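Local atomic coordinates of ABC transporter, substrate binding protein (Polyamine) (Agrobacterium tumefaciens, PDB entry 4EUO), a protein that binds gamma-aminobutyric acid selectively as the periplasmic substrate-binding protein of an ABC transporter and probably delivers it for uptake. Residues 76-81 with 94-99; 57-62 with 227-232; 85-90 with 263-268. One frame throughout, in Å; residues are numbered along the deposited sequence.

Contact 2 is the innermost; contact 1, though largely buried, lies farthest from the chain's centre, where strand 96-107 begins, and contact 3 is partly buried near the surface. Contacts 1 and 2 share a sheet: strands 96-107 and 215-229 are neighbours in it, and Ser98 OG of contact 1 bonds to Asp58 OD2 of contact 2. Chemistry follows place. Paired backbones knit contact 2, contact 1 is apolar packing of side chains on Val96 and on the backbone of Tyr94 and Ser95, and contact 3 mixes two backbone bonds with salt bridges, a bridging water and a glycerol. Contact 3 still reaches inward, since Val265 packs on Gly97 and Ser98, whereas contacts 2 and 3 do not touch.

Contact 1: residues 76-81 with 94-99; sequences LDFSVI and YSVGSF. With ABU (gamma-amino-butanoic acid), chain E.
The entry of strand 96-107 into the sheet of this periplasmic binding protein is packed by an apolar cluster in which Leu76, Phe78 and Ile81 converge on one methyl of Val96; three residues further along the strand, Phe99 reaches the GABA site. Leu76 does most of the work. Its CG turns anti to the carbonyl carbon (chi1 -65°), and the extended second torsion sends CD1 onto the backbone of the other segment, 3.6 Å from Ser95 CA. The same methyl then meets the valine, Leu76 CD1 lying 3.9 Å from Val96 CG1. The Phe78 and Val96 side chains come at each other from opposite directions, the ring offering its edge to Val96 CG1, with Phe78 CE1 3.7 Å away. Ile81 adds a looser touch, CG2 to Val96 CG1 at 4.3 Å. One methyl thus serves three side chains, without any polar bond between the segments. The loop behind is shaped by an Asx turn: Asp77 OD1 accepts from Ser79 N at 3.0 Å and also from Ser79 OG. At the far end of segment 94-99, Phe99 CZ comes within 3.6 Å of CG of the bound gamma-aminobutyric acid, while its ring stacks with Tyr262. Helix 237-247 packs on the apolar group through Met241, beside Leu76, and Ile244, beside Ile81 and Val96; strand 215-229 pairs alongside through a backbone hydrogen bond from Leu228 N to Val96 O.

Contact 2: residues 57-62 with 227-232; sequences VDVEGD and SLVVPK
Val57, Ser227 and Val59 lose the most surface where strand 56-60 runs antiparallel to the end of strand 215-229. Val57 and Val229 form one hydrogen-bonded pair, Val57 N to Val229 O at 2.9 Å and Val229 N to Val57 O at 3.0 Å. The next such pair joins Val59 and Ser227: Val59 N reaches Ser227 O at 2.9 Å, and Ser227 N returns to Val59 O at 2.8 Å. Between them Asp58 and Leu228 face each other as a non-hydrogen-bonded pair. The valines and Ser227 share one face of the sheet, packed against helices 40-48 and 61-67. There Val57 CG2 reaches the CG and CD atoms of Pro231, 3.6 Å from Pro231 CG, while the side chains of Val59 and Val229 meet at about a right angle, Val59 CG1 3.8 Å from Val229 CG2. Ser227 OG turns to the helix that begins at Gly61, 3.5 Å from Gly61 CA. Asp58 lies on the other face with Leu228, whose CD2 comes 4.0 Å from Asp58 CB; the Asp58 carboxylate is taken up by Ser98, Trp8 and Gln16. Four bonds tie the two hydrogen-bonded pairs, while Asp58 and Leu228 turn their backbone groups to the flanking strands. The pairing fixes the strand that carries Asp58 and the ligand-pocket residue Glu60, and the donors around Asp58 probably help to stabilise a buried negative charge, although Asp226, close by, would work against it.

Contact 3: residues 85-90 with 263-268; sequences KLDPRF and APVNIE. With GOL (glycerol), chain C.
Lys85 O receives Ile267 N at 2.8 Å, nearly along the C=O axis, and two residues on Asp87 N reaches Val265 O at 2.9 Å, this time from above the carbonyl plane. Beside these bonds Asp87 CB lies 3.9 Å from Val265 CB, and Val265 CG1 touches Phe90 CD2, the side chains crossing at about a right angle. The outstretched Lys85 chain passes along Glu268, whose OE1 forms a salt bridge with Lys85 NZ, the hydrogen bond within it weak at 3.2 Å. Two loops of the binding-protein fold meet here, one leading into strand 96-107 and the other following helix 250-260; a single backbone bridge, Leu86 with Asn266, joins them. Each loop is shaped by an Asx turn. In one, Asp87 OD1 accepts from Arg89 N, while the guanidinium grips the same carboxylate side-on, NE to OD1 and NH2 to OD2, the latter at 2.7 Å. In the other, Asn266 OD1 takes Glu268 N at 2.8 Å. A water donates to both Asp87 OD2 and Pro264 O. Farther out, a glycerol, probably from the crystallisation liquor, accepts from Lys85 NZ and Asn266 ND2, and Thr248 O also accepts from ND2. Gln253 of helix 250-260 holds Val265 N.

Contact 1: residues 76-81 with 94-99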
# COMPACT_ATOMS: atom_id res chain seq x y z
N LEU A 76 -0.89 20.23 -5.36
CA LEU A 76 -0.04 20.46 -4.20
C LEU A 76 0.76 21.77 -4.33
O LEU A 76 1.13 22.17 -5.45
CB LEU A 76 0.92 19.29 -3.94
CG LEU A 76 0.27 17.95 -3.55
CD1 LEU A 76 1.34 16.98 -3.10
CD2 LEU A 76 -0.78 18.09 -2.44
N ASP A 77 1.04 22.40 -3.20
CA ASP A 77 1.81 23.66 -3.20
C ASP A 77 3.29 23.30 -3.06
O ASP A 77 3.77 23.06 -1.95
CB ASP A 77 1.36 24.57 -2.05
CG ASP A 77 2.01 25.94 -2.05
OD1 ASP A 77 2.98 26.14 -2.81
OD2 ASP A 77 1.57 26.81 -1.26
N PHE A 78 4.00 23.26 -4.19
CA PHE A 78 5.42 22.95 -4.19
C PHE A 78 6.34 24.13 -3.79
O PHE A 78 7.56 23.97 -3.78
CB PHE A 78 5.86 22.25 -5.47
CG PHE A 78 5.31 20.84 -5.56
CD1 PHE A 78 5.85 19.82 -4.79
CD2 PHE A 78 4.27 20.54 -6.43
CE1 PHE A 78 5.34 18.51 -4.87
CE2 PHE A 78 3.77 19.24 -6.52
CZ PHE A 78 4.32 18.23 -5.75
N SER A 79 5.75 25.25 -3.36
CA SER A 79 6.54 26.33 -2.78
C SER A 79 6.67 26.02 -1.27
O SER A 79 7.53 26.57 -0.59
CB SER A 79 5.90 27.70 -3.02
OG SER A 79 4.81 27.95 -2.14
N VAL A 80 5.80 25.10 -0.76
CA VAL A 80 5.80 24.67 0.62
C VAL A 80 6.42 23.26 0.70
O VAL A 80 7.26 23.01 1.57
CB VAL A 80 4.36 24.72 1.20
CG1 VAL A 80 4.30 24.08 2.58
CG2 VAL A 80 3.85 26.17 1.26
N ILE A 81 5.95 22.33 -0.15
CA ILE A 81 6.49 20.97 -0.18
C ILE A 81 7.74 21.04 -1.07
O ILE A 81 7.64 21.37 -2.26
CB ILE A 81 5.43 19.97 -0.70
CG1 ILE A 81 4.19 19.91 0.24
CG2 ILE A 81 6.04 18.56 -0.88
CD1 ILE A 81 2.92 19.54 -0.48
N TYR A 94 -0.40 16.57 -8.09
CA TYR A 94 -1.40 16.36 -7.05
C TYR A 94 -0.96 15.43 -5.91
O TYR A 94 -1.78 15.11 -5.04
CB TYR A 94 -2.66 15.75 -7.68
CG TYR A 94 -3.28 16.63 -8.74
CD1 TYR A 94 -4.24 17.59 -8.41
CD2 TYR A 94 -2.92 16.50 -10.08
CE1 TYR A 94 -4.84 18.39 -9.39
CE2 TYR A 94 -3.50 17.31 -11.07
CZ TYR A 94 -4.47 18.24 -10.71
OH TYR A 94 -5.07 19.04 -11.65
N SER A 95 0.27 14.94 -5.93
CA SER A 95 0.65 13.92 -4.95
C SER A 95 2.14 13.80 -4.76
O SER A 95 2.92 14.18 -5.65
CB SER A 95 0.11 12.56 -5.42
OG SER A 95 0.72 12.16 -6.66
N VAL A 96 2.54 13.26 -3.63
CA VAL A 96 3.91 12.87 -3.36
C VAL A 96 3.84 11.51 -2.68
O VAL A 96 2.80 11.13 -2.11
CB VAL A 96 4.69 13.88 -2.51
CG1 VAL A 96 4.87 15.22 -3.25
CG2 VAL A 96 4.05 14.08 -1.15
N GLY A 97 4.95 10.79 -2.67
CA GLY A 97 4.96 9.50 -2.00
C GLY A 97 4.80 9.59 -0.50
O GLY A 97 5.25 10.55 0.13
N SER A 98 4.14 8.60 0.09
CA SER A 98 3.93 8.43 1.52
C SER A 98 4.89 7.37 2.07
O SER A 98 5.52 7.56 3.12
CB SER A 98 2.48 8.01 1.78
OG SER A 98 2.30 7.86 3.18
N PHE A 99 4.96 6.21 1.39
CA PHE A 99 5.86 5.13 1.75
C PHE A 99 5.91 4.13 0.62
O PHE A 99 4.99 4.12 -0.23
CB PHE A 99 5.49 4.41 3.07
CG PHE A 99 4.13 3.75 3.08
CD1 PHE A 99 3.99 2.41 2.72
CD2 PHE A 99 3.01 4.45 3.47
CE1 PHE A 99 2.73 1.78 2.75
CE2 PHE A 99 1.75 3.83 3.50
CZ PHE A 99 1.63 2.51 3.14
N ABU E . -1.79 0.74 0.36
CD ABU E . -0.86 0.12 1.32
CB ABU E . -1.40 0.17 2.73
CG ABU E . -0.41 -0.45 3.65
C ABU E . -0.86 -0.60 5.09
O ABU E . -0.18 -1.45 5.86
OXT ABU E . -1.94 -0.03 5.56

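Contact 2: residues 57-62 with 227-232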
# COMPACT_ATOMS: atom_id res chain seq x y z
N VAL A 57 -4.92 12.61 2.85
CA VAL A 57 -5.27 11.20 2.75
C VAL A 57 -4.08 10.40 2.21
O VAL A 57 -3.45 10.79 1.23
CB VAL A 57 -6.49 10.99 1.82
CG1 VAL A 57 -7.00 9.54 1.86
CG2 VAL A 57 -7.67 11.92 2.19
N ASP A 58 -3.83 9.27 2.85
CA ASP A 58 -2.85 8.33 2.34
C ASP A 58 -3.62 7.38 1.39
O ASP A 58 -4.57 6.70 1.80
CB ASP A 58 -2.24 7.58 3.52
CG ASP A 58 -1.20 6.56 3.12
OD1 ASP A 58 -1.51 5.71 2.27
OD2 ASP A 58 -0.09 6.63 3.64
N VAL A 59 -3.21 7.40 0.12
CA VAL A 59 -3.89 6.62 -0.92
C VAL A 59 -2.89 5.75 -1.66
O VAL A 59 -1.69 5.95 -1.57
CB VAL A 59 -4.61 7.56 -1.94
CG1 VAL A 59 -5.68 8.40 -1.26
CG2 VAL A 59 -3.61 8.45 -2.68
N GLU A 60 -3.40 4.83 -2.50
CA GLU A 60 -2.52 4.06 -3.37
C GLU A 60 -2.01 4.95 -4.50
O GLU A 60 -2.78 5.79 -5.02
CB GLU A 60 -3.28 2.84 -3.90
CG GLU A 60 -3.44 1.80 -2.79
CD GLU A 60 -4.67 0.91 -2.91
OE1 GLU A 60 -5.73 1.36 -3.39
OE2 GLU A 60 -4.58 -0.24 -2.43
N GLY A 61 -0.76 4.73 -4.92
CA GLY A 61 -0.18 5.62 -5.93
C GLY A 61 -0.87 5.62 -7.28
O GLY A 61 -0.85 6.65 -7.98
N ASP A 62 -1.46 4.49 -7.69
CA ASP A 62 -2.15 4.48 -8.98
C ASP A 62 -3.42 5.33 -8.93
O ASP A 62 -3.75 6.01 -9.90
CB ASP A 62 -2.44 3.04 -9.42
CG ASP A 62 -3.48 2.35 -8.57
OD1 ASP A 62 -3.21 2.16 -7.35
OD2 ASP A 62 -4.55 2.04 -9.09
N SER A 227 0.73 7.32 -1.58
CA SER A 227 0.92 8.74 -1.78
C SER A 227 0.12 9.51 -0.76
O SER A 227 -0.86 9.00 -0.22
CB SER A 227 0.39 9.13 -3.15
OG SER A 227 1.01 8.35 -4.16
N LEU A 228 0.52 10.77 -0.56
CA LEU A 228 -0.29 11.72 0.24
C LEU A 228 -0.91 12.70 -0.72
O LEU A 228 -0.25 13.22 -1.63
CB LEU A 228 0.55 12.47 1.26
CG LEU A 228 1.24 11.59 2.29
CD1 LEU A 228 2.03 12.44 3.26
CD2 LEU A 228 0.23 10.69 3.07
N VAL A 229 -2.25 12.89 -0.56
CA VAL A 229 -3.04 13.80 -1.37
C VAL A 229 -3.94 14.64 -0.49
O VAL A 229 -4.14 14.33 0.69
CB VAL A 229 -3.87 13.03 -2.42
CG1 VAL A 229 -2.96 12.24 -3.34
CG2 VAL A 229 -4.90 12.10 -1.77
N VAL A 230 -4.46 15.71 -1.10
CA VAL A 230 -5.34 16.65 -0.40
C VAL A 230 -6.64 16.74 -1.16
O VAL A 230 -6.66 17.22 -2.28
CB VAL A 230 -4.66 18.03 -0.34
CG1 VAL A 230 -5.59 19.05 0.34
CG2 VAL A 230 -3.34 17.95 0.41
N PRO A 231 -7.75 16.24 -0.59
CA PRO A 231 -9.02 16.30 -1.34
C PRO A 231 -9.45 17.72 -1.72
O PRO A 231 -9.31 18.63 -0.89
CB PRO A 231 -10.02 15.63 -0.41
CG PRO A 231 -9.18 14.71 0.42
CD PRO A 231 -7.90 15.51 0.66
N LYS A 232 -9.98 17.88 -2.92
CA LYS A 232 -10.43 19.18 -3.42
C LYS A 232 -11.58 19.70 -2.56
O LYS A 232 -12.63 19.06 -2.44
CB LYS A 232 -10.90 19.01 -4.86
CG LYS A 232 -11.23 20.37 -5.52
CD LYS A 232 -11.07 20.37 -7.02
CE LYS A 232 -11.03 21.77 -7.60
NZ LYS A 232 -9.69 22.40 -7.44

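Contact 3: residues 85-90 with 263-268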
# COMPACT_ATOMS: atom_id res chain seq x y z
N LYS A 85 14.07 16.39 -2.08
CA LYS A 85 14.53 15.18 -1.41
C LYS A 85 13.53 14.05 -1.52
O LYS A 85 13.77 12.99 -0.94
CB LYS A 85 14.87 15.48 0.03
CG LYS A 85 16.12 16.36 0.13
CD LYS A 85 16.41 16.78 1.54
CE LYS A 85 17.43 17.90 1.55
NZ LYS A 85 17.69 18.38 2.93
N LEU A 86 12.45 14.25 -2.29
CA LEU A 86 11.39 13.24 -2.37
C LEU A 86 11.60 12.25 -3.48
O LEU A 86 12.05 12.62 -4.57
CB LEU A 86 10.01 13.93 -2.50
CG LEU A 86 9.73 14.97 -1.42
CD1 LEU A 86 8.32 15.50 -1.51
CD2 LEU A 86 10.02 14.40 -0.01
N ASP A 87 11.20 10.99 -3.26
CA ASP A 87 11.36 9.95 -4.25
C ASP A 87 10.71 10.42 -5.54
O ASP A 87 9.50 10.67 -5.58
CB ASP A 87 10.73 8.63 -3.76
CG ASP A 87 11.07 7.45 -4.61
OD1 ASP A 87 10.98 7.56 -5.84
OD2 ASP A 87 11.24 6.34 -4.04
N PRO A 88 11.50 10.64 -6.62
CA PRO A 88 10.92 11.24 -7.82
C PRO A 88 9.92 10.39 -8.58
O PRO A 88 9.21 10.91 -9.43
CB PRO A 88 12.16 11.61 -8.66
CG PRO A 88 13.17 10.62 -8.24
CD PRO A 88 12.95 10.40 -6.77
N ARG A 89 9.85 9.08 -8.25
CA ARG A 89 8.93 8.20 -8.96
C ARG A 89 7.47 8.46 -8.60
O ARG A 89 6.59 8.03 -9.32
CB ARG A 89 9.23 6.73 -8.65
CG ARG A 89 10.56 6.29 -9.26
CD ARG A 89 11.02 4.94 -8.74
NE ARG A 89 11.33 4.99 -7.33
CZ ARG A 89 11.86 3.99 -6.64
NH1 ARG A 89 12.19 2.85 -7.26
NH2 ARG A 89 12.07 4.10 -5.35
N PHE A 90 7.26 9.10 -7.44
CA PHE A 90 5.91 9.27 -6.92
C PHE A 90 5.44 10.70 -6.75
O PHE A 90 4.46 10.94 -6.02
CB PHE A 90 5.80 8.48 -5.60
CG PHE A 90 6.44 7.12 -5.66
CD1 PHE A 90 6.02 6.19 -6.62
CD2 PHE A 90 7.48 6.78 -4.82
CE1 PHE A 90 6.67 4.94 -6.73
CE2 PHE A 90 8.12 5.54 -4.93
CZ PHE A 90 7.71 4.65 -5.88
N ALA A 263 9.45 1.17 3.42
CA ALA A 263 10.62 1.97 3.06
C ALA A 263 10.26 3.44 2.96
O ALA A 263 9.16 3.81 2.52
CB ALA A 263 11.22 1.47 1.76
N PRO A 264 11.19 4.32 3.36
CA PRO A 264 10.94 5.76 3.23
C PRO A 264 11.00 6.22 1.78
O PRO A 264 11.62 5.57 0.92
CB PRO A 264 12.04 6.38 4.07
CG PRO A 264 13.14 5.39 4.07
CD PRO A 264 12.53 4.03 3.91
N VAL A 265 10.37 7.36 1.53
CA VAL A 265 10.30 8.03 0.23
C VAL A 265 10.90 9.43 0.28
O VAL A 265 10.54 10.30 -0.50
CB VAL A 265 8.89 7.96 -0.42
CG1 VAL A 265 8.60 6.51 -0.87
CG2 VAL A 265 7.83 8.44 0.57
N ASN A 266 11.87 9.59 1.20
CA ASN A 266 12.74 10.76 1.29
C ASN A 266 14.12 10.14 1.16
O ASN A 266 14.45 9.19 1.88
CB ASN A 266 12.58 11.51 2.60
CG ASN A 266 13.46 12.75 2.61
OD1 ASN A 266 14.69 12.65 2.49
ND2 ASN A 266 12.86 13.93 2.74
N ILE A 267 14.92 10.66 0.23
CA ILE A 267 16.25 10.12 -0.08
C ILE A 267 17.30 10.33 1.00
O ILE A 267 18.34 9.67 0.95
CB ILE A 267 16.70 10.60 -1.46
CG1 ILE A 267 17.13 12.10 -1.41
CG2 ILE A 267 15.58 10.33 -2.48
CD1 ILE A 267 17.18 12.77 -2.74
N GLU A 268 17.00 11.15 1.99
CA GLU A 268 17.93 11.37 3.09
C GLU A 268 17.51 10.68 4.37
O GLU A 268 18.09 10.92 5.43
CB GLU A 268 18.18 12.87 3.30
CG GLU A 268 18.73 13.50 2.03
CD GLU A 268 19.37 14.87 2.12
OE1 GLU A 268 19.18 15.56 3.15
OE2 GLU A 268 20.02 15.26 1.13
C1 GOL C . 14.79 17.49 6.70
O1 GOL C . 13.84 18.07 7.57
C2 GOL C . 14.41 17.71 5.26
O2 GOL C . 15.52 18.31 4.58
C3 GOL C . 14.11 16.38 4.62
O3 GOL C . 13.67 16.53 3.28
O HOH W 1 12.58 6.05 -1.78